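PDB 1QHB: haloperoxidase from Corallina officinalis, which catalyses the halogenation of organic substrates with bromide and hydrogen peroxide, using a vanadate cofactor. Local coordinates for residues N341-L346 / T494-F499. Sequence-based numbering, arbitrary orientation.
Sequences NACLIL and TILKAF
Lys497 follows Leu496, which meets Cys343 across the contact, and Lys497 NZ is hydrogen-bonded to two oxygens, Asn535 OD1 and Pro587 O. The CB of Lys497 points away from 341-346. The contact itself is apolar and buried. Leu496 carries it alone from 494-499, reaching across to the side chains of Ala342 and Cys343. Its CG stands anti to the carbonyl carbon (chi1 -65°), and the isopropyl fork faces the other helix. The two methyls divide the work. CD2 lies 3.7 Å from Cys343 CB. The same methyl is 3.8 Å from Cys343 SG, so it rests alongside the CB-SG bond. Cys343 has SG anti to its backbone N (chi1 -168°), which swings the sulfur to where CD2 can meet it as well as CB. CD1 takes the other branch and comes to 4.4 Å from Ala342 CB, a looser approach. The CB of Leu346 also points toward 494-499, yet Leu346 CD1 stays 5.2 Å from Leu496 CD2, short of contact. The CA atoms of Cys343 and Leu496 are 7.2 Å apart. This is buried apolar packing of helix 337-349 against helix 484-499 in the largely helical fold of this vanadium-dependent haloperoxidase, away from the vanadate and calcium sites. The two segments run in the same general direction. Helix 530-548 closes one part of the interface, where Leu534 touches both Ala342 and Leu496. Helix 376-402 packs on Cys343 through Val379 and Leu380 and on Ile495 through Val386, while Leu344 and Ile345 lean on Ile271 of strand 270-273.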
loop_
_atom_site.group_PDB
_atom_site.type_symbol
_atom_site.label_atom_id
_atom_site.label_comp_id
_atom_site.label_asym_id
_atom_site.label_seq_id
_atom_site.Cartn_x
_atom_site.Cartn_y
_atom_site.Cartn_z
ATOM N N ASN A 341 15.352 34.693 31.196
ATOM C CA ASN A 341 16.265 35.629 31.885
ATOM C C ASN A 341 17.536 34.897 32.300
ATOM O O ASN A 341 18.565 35.540 32.202
ATOM C CB ASN A 341 15.636 36.247 33.138
ATOM C CG ASN A 341 14.473 37.162 32.789
ATOM O OD1 ASN A 341 13.812 37.628 33.739
ATOM N ND2 ASN A 341 14.192 37.383 31.515
ATOM N N ALA A 342 17.406 33.645 32.720
ATOM C CA ALA A 342 18.577 32.847 33.090
ATOM C C ALA A 342 19.465 32.652 31.875
ATOM O O ALA A 342 20.667 32.906 31.885
ATOM C CB ALA A 342 18.155 31.488 33.607
ATOM N N CYS A 343 18.807 32.318 30.755
ATOM C CA CYS A 343 19.522 32.200 29.506
ATOM C C CYS A 343 20.272 33.428 29.072
ATOM O O CYS A 343 21.425 33.293 28.686
ATOM C CB CYS A 343 18.542 31.777 28.391
ATOM S SG CYS A 343 19.278 31.243 26.821
ATOM N N LEU A 344 19.666 34.595 29.197
ATOM C CA LEU A 344 20.329 35.851 28.862
ATOM C C LEU A 344 21.543 36.133 29.745
ATOM O O LEU A 344 22.542 36.605 29.218
ATOM C CB LEU A 344 19.321 36.984 28.936
ATOM C CG LEU A 344 18.169 37.011 27.926
ATOM C CD1 LEU A 344 17.154 38.062 28.374
ATOM C CD2 LEU A 344 18.668 37.366 26.535
ATOM N N ILE A 345 21.504 35.798 31.027
ATOM C CA ILE A 345 22.656 35.962 31.917
ATOM C C ILE A 345 23.788 35.048 31.427
ATOM O O ILE A 345 24.955 35.445 31.405
ATOM C CB ILE A 345 22.234 35.605 33.351
ATOM C CG1 ILE A 345 21.308 36.721 33.901
ATOM C CG2 ILE A 345 23.441 35.517 34.288
ATOM C CD1 ILE A 345 20.641 36.381 35.234
ATOM N N LEU A 346 23.450 33.788 31.123
ATOM C CA LEU A 346 24.421 32.793 30.702
ATOM C C LEU A 346 25.047 33.251 29.404
ATOM O O LEU A 346 26.276 33.184 29.274
ATOM C CB LEU A 346 23.816 31.392 30.531
ATOM C CG LEU A 346 23.226 30.719 31.766
ATOM C CD1 LEU A 346 22.420 29.480 31.455
ATOM C CD2 LEU A 346 24.343 30.346 32.739
ATOM N N THR A 494 15.330 21.919 31.400
ATOM C CA THR A 494 15.829 20.750 30.681
ATOM C C THR A 494 16.471 21.216 29.378
ATOM O O THR A 494 17.646 20.850 29.151
ATOM C CB THR A 494 14.702 19.738 30.414
ATOM O OG1 THR A 494 14.265 19.306 31.702
ATOM C CG2 THR A 494 15.179 18.499 29.646
ATOM N N ILE A 495 15.839 22.175 28.679
ATOM C CA ILE A 495 16.454 22.664 27.431
ATOM C C ILE A 495 17.765 23.366 27.713
ATOM O O ILE A 495 18.767 23.242 26.969
ATOM C CB ILE A 495 15.490 23.650 26.729
ATOM C CG1 ILE A 495 14.262 23.001 26.134
ATOM C CG2 ILE A 495 16.212 24.455 25.611
ATOM C CD1 ILE A 495 14.517 21.766 25.244
ATOM N N LEU A 496 17.770 24.268 28.695
ATOM C CA LEU A 496 18.982 24.999 29.038
ATOM C C LEU A 496 20.083 24.061 29.548
ATOM O O LEU A 496 21.241 24.321 29.240
ATOM C CB LEU A 496 18.673 26.063 30.106
ATOM C CG LEU A 496 17.738 27.205 29.689
ATOM C CD1 LEU A 496 17.394 28.065 30.918
ATOM C CD2 LEU A 496 18.349 28.039 28.590
ATOM N N LYS A 497 19.770 23.038 30.354
ATOM C CA LYS A 497 20.889 22.186 30.817
ATOM C C LYS A 497 21.405 21.357 29.635
ATOM O O LYS A 497 22.566 21.046 29.651
ATOM C CB LYS A 497 20.507 21.271 31.950
ATOM C CG LYS A 497 20.077 21.880 33.277
ATOM C CD LYS A 497 19.803 20.833 34.317
ATOM C CE LYS A 497 18.584 20.018 33.961
ATOM N NZ LYS A 497 18.044 19.151 35.047
ATOM N N ALA A 498 20.661 21.007 28.601
ATOM C CA ALA A 498 21.122 20.309 27.440
ATOM C C ALA A 498 21.998 21.249 26.596
ATOM O O ALA A 498 22.977 20.794 26.002
ATOM C CB ALA A 498 19.968 19.866 26.520
ATOM N N PHE A 499 21.572 22.498 26.454
ATOM C CA PHE A 499 22.256 23.356 25.504
ATOM C C PHE A 499 23.545 23.970 26.022
ATOM O O PHE A 499 24.428 24.301 25.213
ATOM C CB PHE A 499 21.260 24.479 25.144
ATOM C CG PHE A 499 21.373 24.833 23.696
ATOM C CD1 PHE A 499 22.400 25.632 23.248
ATOM C CD2 PHE A 499 20.465 24.337 22.805
ATOM C CE1 PHE A 499 22.493 25.949 21.900
ATOM C CE2 PHE A 499 20.566 24.603 21.461
ATOM C CZ PHE A 499 21.576 25.421 21.017
#